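Long-range contacts in alpha-glucosidase (Pseudoalteromonas sp. K8, PDB 5HQA), which hydrolyses alpha-glucosides as a chloride-activated family 97 glycoside hydrolase, bound in this structure to the inhibitor acarbose beside a calcium ion: residues A[171-176]-A[482-487]; A[180-185]-A[231-236]; A[142-147]-A[156-161]. All blocks are in the same frame, centred on the assembly; numbering follows the deposited sequence.

Overall arrangement
Going along the chain from the N terminus, contact 3 closes first: residues 142-147 pair with 156-161 across a connection of eight residues that carries the calcium ligand Glu154. Contact 1 opens next at 171-176 and closes only at 482-487, with 305 residues between. Contact 2, between 180-185 and 231-236, is nested inside that long loop, while contact 3 precedes both in series. Strands 224-234, 181-187, 172-175, 141-144 and 158-161 are successive neighbours in one antiparallel sheet of the N-terminal domain, so contacts 2 and 3 build the sheet on either side of strand 172-175, and contact 1 sets Pro171 and Thr173 against helix 482-485 of the barrel domain.

Contact 1: A[171-176]-A[482-487]; sequences PFTFKN and RMLAGP
Pro171 and Thr173 meet Leu484 and Ala485 where the beta-sandwich of the N-terminal domain abuts the short helix 482-485 of the TIM-barrel domain. The contact is small, 179 Å² summed over both sides, and no hydrogen bond passes between the two segments, so it is an interdomain packing contact.

The apolar part centres on Pro171, which follows a cis peptide bond. Its ring lies against the helix: CG is 3.8 Å from Ala485 CB, and CB of the same proline is 4.2 Å from Leu484 CB. The proline thus meets the helix through its CB-CG side, against the beta carbons of Leu484 and Ala485, with the nearest CA pair, Pro171 and Arg482, 6.1 Å apart.

One polar atom also faces the helix. Thr173 OG1 packs on a Leu484 methyl, CD1, at 3.7 Å, the two side chains crossing at about a right angle. A chi1 of -61° puts OG1 beside the backbone N, on the side where Leu484 CD1 lies; its hydrogen bonds are to Ser183 OG and to Phe480 O, just ahead of the helix. Leu484 also packs on Leu240 and Val241.

Hydrogen bonding within 482-487 shapes the barrel-side segment. Gly486 is the first residue to leave helical angles, with positive phi, and the carbonyls of Gly486 and Pro487 both accept from the Arg482 guanidinium. NH2 of Arg482 reaches Gly486 O at 2.9 Å from above the carbonyl plane. NH1, which also bonds Glu455 O, the backbone of a calcium ligand, gives the straighter bond: Arg482 NH1 to Pro487 O, 2.8 Å and 166°, with the oxygen close to the guanidinium plane.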
loop_
_atom_site.group_PDB
_atom_site.type_symbol
_atom_site.label_atom_id
_atom_site.label_comp_id
_atom_site.label_asym_id
_atom_site.label_seq_id
_atom_site.Cartn_x
_atom_site.Cartn_y
_atom_site.Cartn_z
ATOM N N PRO A 171 7.894 -3.350 1.807
ATOM C CA PRO A 171 8.062 -4.737 2.277
ATOM C C PRO A 171 9.042 -5.511 1.412
ATOM O O PRO A 171 8.942 -5.511 0.177
ATOM C CB PRO A 171 6.648 -5.324 2.161
ATOM C CG PRO A 171 5.749 -4.130 2.197
ATOM C CD PRO A 171 6.492 -3.073 1.449
ATOM N N PHE A 172 10.010 -6.135 2.064
ATOM C CA PHE A 172 11.072 -6.876 1.394
ATOM C C PHE A 172 10.819 -8.350 1.673
ATOM O O PHE A 172 10.981 -8.802 2.813
ATOM C CB PHE A 172 12.437 -6.431 1.912
ATOM C CG PHE A 172 13.582 -7.237 1.375
ATOM C CD1 PHE A 172 13.748 -7.402 0.004
ATOM C CD2 PHE A 172 14.516 -7.801 2.237
ATOM C CE1 PHE A 172 14.827 -8.134 -0.498
ATOM C CE2 PHE A 172 15.594 -8.536 1.742
ATOM C CZ PHE A 172 15.749 -8.699 0.373
ATOM N N THR A 173 10.416 -9.091 0.638
ATOM C CA THR A 173 9.917 -10.456 0.772
ATOM C C THR A 173 10.869 -11.453 0.127
ATOM O O THR A 173 11.356 -11.235 -0.987
ATOM C CB THR A 173 8.532 -10.565 0.130
ATOM O OG1 THR A 173 7.641 -9.680 0.815
ATOM C CG2 THR A 173 7.995 -11.995 0.207
ATOM N N PHE A 174 11.119 -12.560 0.818
ATOM C CA PHE A 174 11.989 -13.593 0.280
ATOM C C PHE A 174 11.592 -14.931 0.896
ATOM O O PHE A 174 10.778 -14.996 1.821
ATOM C CB PHE A 174 13.468 -13.250 0.540
ATOM C CG PHE A 174 13.799 -13.064 2.004
ATOM C CD1 PHE A 174 13.648 -11.820 2.612
ATOM C CD2 PHE A 174 14.261 -14.130 2.763
ATOM C CE1 PHE A 174 13.955 -11.652 3.957
ATOM C CE2 PHE A 174 14.564 -13.968 4.102
ATOM C CZ PHE A 174 14.412 -12.734 4.696
ATOM N N LYS A 175 12.154 -16.013 0.359
ATOM C CA LYS A 175 11.960 -17.329 0.952
ATOM C C LYS A 175 13.313 -18.003 1.107
ATOM O O LYS A 175 14.232 -17.771 0.317
ATOM C CB LYS A 175 11.026 -18.221 0.117
ATOM C CG LYS A 175 11.572 -18.594 -1.238
ATOM C CD LYS A 175 10.684 -19.634 -1.922
ATOM C CE LYS A 175 11.246 -19.996 -3.291
ATOM N NZ LYS A 175 10.392 -20.985 -4.013
ATOM N N ASN A 176 13.442 -18.829 2.140
ATOM C CA ASN A 176 14.677 -19.583 2.275
ATOM C C ASN A 176 14.494 -20.951 1.621
ATOM O O ASN A 176 13.431 -21.276 1.080
ATOM C CB ASN A 176 15.134 -19.646 3.743
ATOM C CG ASN A 176 14.239 -20.500 4.637
ATOM O OD1 ASN A 176 13.464 -21.333 4.175
ATOM N ND2 ASN A 176 14.377 -20.303 5.953
ATOM N N ARG A 482 4.332 -5.237 -2.148
ATOM C CA ARG A 482 3.652 -3.965 -1.905
ATOM C C ARG A 482 2.345 -4.137 -1.128
ATOM O O ARG A 482 2.051 -3.355 -0.215
ATOM C CB ARG A 482 3.389 -3.271 -3.245
ATOM C CG ARG A 482 2.358 -2.155 -3.184
ATOM C CD ARG A 482 2.839 -0.950 -2.365
ATOM N NE ARG A 482 1.808 0.090 -2.364
ATOM C CZ ARG A 482 0.719 0.064 -1.598
ATOM N NH1 ARG A 482 -0.176 1.043 -1.684
ATOM N NH2 ARG A 482 0.529 -0.935 -0.740
ATOM N N MET A 483 1.543 -5.154 -1.468
ATOM C CA MET A 483 0.232 -5.268 -0.830
ATOM C C MET A 483 0.325 -5.718 0.625
ATOM O O MET A 483 -0.658 -5.578 1.362
ATOM C CB MET A 483 -0.680 -6.214 -1.617
ATOM C CG MET A 483 -0.992 -5.741 -3.039
ATOM S SD MET A 483 -1.498 -4.003 -3.183
ATOM C CE MET A 483 -3.075 -4.032 -2.334
ATOM N N LEU A 484 1.474 -6.248 1.063
ATOM C CA LEU A 484 1.648 -6.513 2.489
ATOM C C LEU A 484 1.657 -5.229 3.313
ATOM O O LEU A 484 1.385 -5.272 4.520
ATOM C CB LEU A 484 2.939 -7.297 2.734
ATOM C CG LEU A 484 3.096 -8.638 2.005
ATOM C CD1 LEU A 484 4.379 -9.323 2.470
ATOM C CD2 LEU A 484 1.889 -9.550 2.224
ATOM N N ALA A 485 1.964 -4.087 2.693
ATOM C CA ALA A 485 1.999 -2.828 3.426
ATOM C C ALA A 485 0.608 -2.276 3.701
ATOM O O ALA A 485 0.420 -1.588 4.707
ATOM C CB ALA A 485 2.830 -1.791 2.663
ATOM N N GLY A 486 -0.371 -2.562 2.840
ATOM C CA GLY A 486 -1.707 -2.015 2.982
ATOM C C GLY A 486 -2.352 -1.735 1.632
ATOM O O GLY A 486 -1.820 -2.116 0.582
ATOM N N PRO A 487 -3.503 -1.050 1.634
ATOM C CA PRO A 487 -4.273 -0.886 0.385
ATOM C C PRO A 487 -3.519 -0.105 -0.685
ATOM O O PRO A 487 -2.667 0.738 -0.396
ATOM C CB PRO A 487 -5.535 -0.133 0.835
ATOM C CG PRO A 487 -5.200 0.446 2.194
ATOM C CD PRO A 487 -4.224 -0.524 2.809
#

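Contact 2: A[180-185]-A[231-236]; sequences VHISIH and IQIGEK
His181 and Ser183 pair with Gly234 and Gln232 as the hydrogen-bonded pairs of two antiparallel strands, their axes 4.6 Å apart at 168°, in the large sheet of the N-terminal beta-sandwich. Each pair exchanges two N-H...O bonds. His181 N donates to Gly234 O at 2.8 Å and Gly234 N returns to His181 O; Ser183 N and Gln232 N likewise exchange bonds with Gln232 O and Ser183 O. Between them, Ile182 CA comes within 3.1 Å of Gln232 O, a CA-H...O contact added to that oxygen's N-H bond.

Several side-chain polar atoms on the face of His181, Ser183 and Gln232 have partners. One water bridges the strands, 2.9 Å from Ser183 OG and donating to Gln232 OE1 at 2.7 Å. The serine hydroxyl is further bonded to Thr173 OG1, and Gln232, extended beyond CG, gives NE2 to Leu240 O. His181 ND1 bonds Gly179 O.

The other face is hydrocarbon: Ile182 CG2 lies 3.8 Å from Ile231 CG2, the side chains side by side, and Ile231 and Ile233 pack on strand 22-27 of the second sheet. The chemistry is therefore two-sided, with an apolar interior between the sheets and a polar, water-bridged layer in which Gln232 meets helix 237-241 and Ser183 meets helix 482-485.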
loop_
_atom_site.group_PDB
_atom_site.type_symbol
_atom_site.label_atom_id
_atom_site.label_comp_id
_atom_site.label_asym_id
_atom_site.label_seq_id
_atom_site.Cartn_x
_atom_site.Cartn_y
_atom_site.Cartn_z
ATOM N N VAL A 180 10.323 -21.467 3.815
ATOM C CA VAL A 180 9.784 -20.480 4.740
ATOM C C VAL A 180 9.815 -19.110 4.082
ATOM O O VAL A 180 10.859 -18.676 3.576
ATOM C CB VAL A 180 10.590 -20.479 6.046
ATOM C CG1 VAL A 180 10.089 -19.374 6.983
ATOM C CG2 VAL A 180 10.528 -21.854 6.699
ATOM N N HIS A 181 8.677 -18.420 4.083
ATOM C CA HIS A 181 8.595 -17.073 3.535
ATOM C C HIS A 181 8.748 -16.043 4.639
ATOM O O HIS A 181 8.184 -16.194 5.726
ATOM C CB HIS A 181 7.276 -16.847 2.805
ATOM C CG HIS A 181 7.199 -17.552 1.488
ATOM N ND1 HIS A 181 7.304 -18.923 1.375
ATOM C CD2 HIS A 181 7.051 -17.078 0.227
ATOM C CE1 HIS A 181 7.205 -19.266 0.100
ATOM N NE2 HIS A 181 7.047 -18.165 -0.617
ATOM N N ILE A 182 9.499 -14.988 4.344
ATOM C CA ILE A 182 9.794 -13.940 5.310
ATOM C C ILE A 182 9.625 -12.600 4.612
ATOM O O ILE A 182 9.963 -12.460 3.431
ATOM C CB ILE A 182 11.220 -14.094 5.883
ATOM C CG1 ILE A 182 11.354 -15.444 6.591
ATOM C CG2 ILE A 182 11.563 -12.933 6.823
ATOM C CD1 ILE A 182 12.748 -15.741 7.103
ATOM N N SER A 183 9.098 -11.613 5.332
ATOM C CA SER A 183 8.994 -10.271 4.775
ATOM C C SER A 183 9.332 -9.258 5.853
ATOM O O SER A 183 8.786 -9.325 6.960
ATOM C CB SER A 183 7.593 -10.007 4.220
ATOM O OG SER A 183 7.575 -8.792 3.487
ATOM N N ILE A 184 10.213 -8.316 5.523
ATOM C CA ILE A 184 10.668 -7.287 6.449
ATOM C C ILE A 184 10.013 -5.967 6.064
ATOM O O ILE A 184 9.989 -5.600 4.882
ATOM C CB ILE A 184 12.204 -7.175 6.434
ATOM C CG1 ILE A 184 12.818 -8.522 6.827
ATOM C CG2 ILE A 184 12.688 -6.053 7.376
ATOM C CD1 ILE A 184 14.307 -8.585 6.601
ATOM N N HIS A 185 9.495 -5.249 7.056
ATOM C CA HIS A 185 8.818 -3.984 6.797
ATOM C C HIS A 185 8.876 -3.175 8.093
ATOM O O HIS A 185 9.708 -3.450 8.965
ATOM C CB HIS A 185 7.398 -4.268 6.273
ATOM C CG HIS A 185 6.662 -3.060 5.778
ATOM N ND1 HIS A 185 7.211 -2.152 4.896
ATOM C CD2 HIS A 185 5.403 -2.624 6.035
ATOM C CE1 HIS A 185 6.325 -1.205 4.639
ATOM N NE2 HIS A 185 5.220 -1.468 5.315
ATOM N N ILE A 231 9.014 -8.351 11.070
ATOM C CA ILE A 231 9.511 -9.537 10.383
ATOM C C ILE A 231 8.359 -10.531 10.335
ATOM O O ILE A 231 8.073 -11.208 11.330
ATOM C CB ILE A 231 10.733 -10.148 11.076
ATOM C CG1 ILE A 231 11.821 -9.080 11.280
ATOM C CG2 ILE A 231 11.256 -11.319 10.251
ATOM C CD1 ILE A 231 12.975 -9.535 12.181
ATOM N N GLN A 232 7.689 -10.619 9.189
ATOM C CA GLN A 232 6.667 -11.638 9.003
ATOM C C GLN A 232 7.330 -12.948 8.614
ATOM O O GLN A 232 8.282 -12.965 7.827
ATOM C CB GLN A 232 5.675 -11.215 7.918
ATOM C CG GLN A 232 4.836 -10.003 8.299
ATOM C CD GLN A 232 3.788 -9.681 7.256
ATOM O OE1 GLN A 232 3.835 -8.636 6.593
ATOM N NE2 GLN A 232 2.824 -10.575 7.115
ATOM N N ILE A 233 6.824 -14.048 9.166
ATOM C CA ILE A 233 7.386 -15.376 8.939
ATOM C C ILE A 233 6.233 -16.350 8.775
ATOM O O ILE A 233 5.339 -16.398 9.627
ATOM C CB ILE A 233 8.288 -15.822 10.110
ATOM C CG1 ILE A 233 9.373 -14.777 10.399
ATOM C CG2 ILE A 233 8.882 -17.206 9.832
ATOM C CD1 ILE A 233 10.098 -14.992 11.727
ATOM N N GLY A 234 6.256 -17.145 7.708
ATOM C CA GLY A 234 5.220 -18.149 7.524
ATOM C C GLY A 234 5.684 -19.316 6.679
ATOM O O GLY A 234 6.619 -19.201 5.877
ATOM N N GLU A 235 5.007 -20.456 6.867
ATOM C CA GLU A 235 5.331 -21.639 6.071
ATOM C C GLU A 235 4.948 -21.460 4.611
ATOM O O GLU A 235 5.535 -22.107 3.738
ATOM C CB GLU A 235 4.611 -22.884 6.577
ATOM C CG GLU A 235 4.540 -23.071 8.041
ATOM C CD GLU A 235 3.730 -24.296 8.358
ATOM O OE1 GLU A 235 4.345 -25.363 8.533
ATOM O OE2 GLU A 235 2.485 -24.202 8.376
ATOM N N LYS A 236 3.939 -20.638 4.339
ATOM C CA LYS A 236 3.391 -20.467 3.003
ATOM C C LYS A 236 3.373 -18.988 2.644
ATOM O O LYS A 236 3.239 -18.124 3.515
ATOM C CB LYS A 236 1.956 -21.006 2.901
ATOM C CG LYS A 236 1.783 -22.459 3.208
ATOM C CD LYS A 236 0.296 -22.791 3.266
ATOM C CE LYS A 236 0.071 -24.284 3.470
ATOM N NZ LYS A 236 0.758 -25.088 2.418
HETATM O O HOH W 1 5.892 -7.323 5.350
#

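Contact 3: A[142-147]-A[156-161]; sequences AWWIPA and VYNTTP
Ala142 with Thr160 and Trp144 with Asn158 form the hydrogen-bonded pairs of two antiparallel strands, and Trp143 with Thr159 the non-hydrogen-bonded pair between them. The strand axes approach to 4.9 Å at 144°, a marked twist. Four backbone bonds join them, among them Ala142 N to Thr160 O at 2.8 Å and Asn158 N to Trp144 O at 2.7 Å. Strand 158-161 is the outermost of the N-terminal domain's large sheet within this chain.

Trp144 dominates one face. Its CG sits between the backbone N and the carbonyl carbon (chi1 55°), a torsion that lays the indole across Asn158 and Thr160. Asn158 CB stands 4.0 Å from the centroid of the five-membered ring, a CH-pi contact, while OD1 lies above the ring, displaced toward its rim, 3.4 Å from Trp144 CZ3, the amide steeply turned to the ring. At the indole edge NE1 donates in plane to Thr160 OG1, 2.9 Å away, and this hydroxyl in turn donates to Pro161 O.

Near the other end, Ile145 CG2 sits 3.5 Å above the centre of the Tyr157 ring, only 3° off its normal, another CH-pi contact. Thr159 OG1 meets the edge of Trp143 at CD1, 3.5 Å away. Trp143, Tyr157 and Thr159 all pack on Met477 of helix 474-478, and so reach the barrel domain.

Thr160 OG1 acts as both acceptor and donor, so the indole N-H and the hydroxyl proton are each used; this probably limits rotation of the Trp144 indole, while Ile145 CG2 covers one face of the Tyr157 ring.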
loop_
_atom_site.group_PDB
_atom_site.type_symbol
_atom_site.label_atom_id
_atom_site.label_comp_id
_atom_site.label_asym_id
_atom_site.label_seq_id
_atom_site.Cartn_x
_atom_site.Cartn_y
_atom_site.Cartn_z
ATOM N N ALA A 142 14.738 -13.885 -3.424
ATOM C CA ALA A 142 14.087 -12.634 -3.055
ATOM C C ALA A 142 13.347 -12.024 -4.244
ATOM O O ALA A 142 13.745 -12.189 -5.402
ATOM C CB ALA A 142 15.108 -11.621 -2.511
ATOM N N TRP A 143 12.268 -11.295 -3.937
ATOM C CA TRP A 143 11.487 -10.560 -4.929
ATOM C C TRP A 143 11.418 -9.113 -4.462
ATOM O O TRP A 143 10.755 -8.825 -3.463
ATOM C CB TRP A 143 10.086 -11.153 -5.066
ATOM C CG TRP A 143 10.072 -12.638 -5.319
ATOM C CD1 TRP A 143 10.160 -13.259 -6.526
ATOM C CD2 TRP A 143 9.946 -13.685 -4.338
ATOM N NE1 TRP A 143 10.092 -14.624 -6.363
ATOM C CE2 TRP A 143 9.955 -14.909 -5.029
ATOM C CE3 TRP A 143 9.806 -13.698 -2.945
ATOM C CZ2 TRP A 143 9.842 -16.139 -4.376
ATOM C CZ3 TRP A 143 9.688 -14.916 -2.300
ATOM C CH2 TRP A 143 9.708 -16.119 -3.017
ATOM N N TRP A 144 12.088 -8.197 -5.166
ATOM C CA TRP A 144 12.376 -6.906 -4.545
ATOM C C TRP A 144 12.441 -5.781 -5.575
ATOM O O TRP A 144 12.632 -6.014 -6.774
ATOM C CB TRP A 144 13.701 -6.975 -3.772
ATOM C CG TRP A 144 14.860 -7.434 -4.623
ATOM C CD1 TRP A 144 15.242 -8.728 -4.866
ATOM C CD2 TRP A 144 15.789 -6.603 -5.335
ATOM N NE1 TRP A 144 16.353 -8.750 -5.681
ATOM C CE2 TRP A 144 16.710 -7.460 -5.980
ATOM C CE3 TRP A 144 15.931 -5.218 -5.490
ATOM C CZ2 TRP A 144 17.761 -6.976 -6.767
ATOM C CZ3 TRP A 144 16.975 -4.735 -6.270
ATOM C CH2 TRP A 144 17.878 -5.611 -6.898
ATOM N N ILE A 145 12.294 -4.547 -5.083
ATOM C CA ILE A 145 12.553 -3.356 -5.894
ATOM C C ILE A 145 13.706 -2.568 -5.283
ATOM O O ILE A 145 13.890 -2.565 -4.054
ATOM C CB ILE A 145 11.308 -2.461 -6.047
ATOM C CG1 ILE A 145 10.729 -2.063 -4.677
ATOM C CG2 ILE A 145 10.266 -3.130 -6.964
ATOM C CD1 ILE A 145 9.955 -0.734 -4.701
ATOM N N PRO A 146 14.500 -1.887 -6.098
ATOM C CA PRO A 146 15.636 -1.135 -5.561
ATOM C C PRO A 146 15.168 0.100 -4.817
ATOM O O PRO A 146 14.146 0.709 -5.149
ATOM C CB PRO A 146 16.424 -0.750 -6.817
ATOM C CG PRO A 146 15.327 -0.604 -7.872
ATOM C CD PRO A 146 14.376 -1.741 -7.564
ATOM N N ALA A 147 15.941 0.478 -3.810
ATOM C CA ALA A 147 15.688 1.701 -3.064
ATOM C C ALA A 147 16.636 2.802 -3.523
ATOM O O ALA A 147 17.696 2.538 -4.095
ATOM C CB ALA A 147 15.853 1.470 -1.560
ATOM N N VAL A 156 9.306 -2.403 -11.380
ATOM C CA VAL A 156 8.872 -3.798 -11.400
ATOM C C VAL A 156 9.794 -4.608 -10.495
ATOM O O VAL A 156 10.952 -4.241 -10.262
ATOM C CB VAL A 156 8.833 -4.367 -12.834
ATOM C CG1 VAL A 156 7.884 -3.543 -13.710
ATOM C CG2 VAL A 156 10.233 -4.427 -13.439
ATOM N N TYR A 157 9.274 -5.712 -9.961
ATOM C CA TYR A 157 10.017 -6.509 -8.995
ATOM C C TYR A 157 11.050 -7.396 -9.678
ATOM O O TYR A 157 10.800 -7.964 -10.751
ATOM C CB TYR A 157 9.044 -7.346 -8.146
ATOM C CG TYR A 157 8.442 -6.468 -7.078
ATOM C CD1 TYR A 157 7.394 -5.601 -7.382
ATOM C CD2 TYR A 157 8.986 -6.429 -5.795
ATOM C CE1 TYR A 157 6.876 -4.741 -6.427
ATOM C CE2 TYR A 157 8.481 -5.573 -4.831
ATOM C CZ TYR A 157 7.421 -4.735 -5.153
ATOM O OH TYR A 157 6.919 -3.881 -4.206
ATOM N N ASN A 158 12.224 -7.494 -9.051
ATOM C CA ASN A 158 13.284 -8.394 -9.483
ATOM C C ASN A 158 13.157 -9.724 -8.758
ATOM O O ASN A 158 12.823 -9.756 -7.575
ATOM C CB ASN A 158 14.656 -7.799 -9.174
ATOM C CG ASN A 158 14.838 -6.426 -9.771
ATOM O OD1 ASN A 158 15.186 -5.471 -9.070
ATOM N ND2 ASN A 158 14.605 -6.313 -11.065
ATOM N N THR A 159 13.454 -10.816 -9.465
ATOM C CA THR A 159 13.515 -12.156 -8.883
ATOM C C THR A 159 14.976 -12.581 -8.910
ATOM O O THR A 159 15.524 -12.840 -9.986
ATOM C CB THR A 159 12.658 -13.146 -9.672
ATOM O OG1 THR A 159 11.310 -12.667 -9.762
ATOM C CG2 THR A 159 12.679 -14.535 -9.003
ATOM N N THR A 160 15.630 -12.608 -7.739
ATOM C CA THR A 160 17.063 -12.916 -7.720
ATOM C C THR A 160 17.419 -13.756 -6.501
ATOM O O THR A 160 16.622 -13.841 -5.554
ATOM C CB THR A 160 17.922 -11.644 -7.668
ATOM O OG1 THR A 160 17.863 -11.095 -6.342
ATOM C CG2 THR A 160 17.453 -10.586 -8.662
ATOM N N PRO A 161 18.607 -14.367 -6.477
ATOM C CA PRO A 161 19.177 -14.824 -5.198
ATOM C C PRO A 161 19.186 -13.696 -4.176
ATOM O O PRO A 161 19.418 -12.534 -4.516
ATOM C CB PRO A 161 20.599 -15.241 -5.577
ATOM C CG PRO A 161 20.476 -15.660 -7.038
ATOM C CD PRO A 161 19.455 -14.724 -7.633
#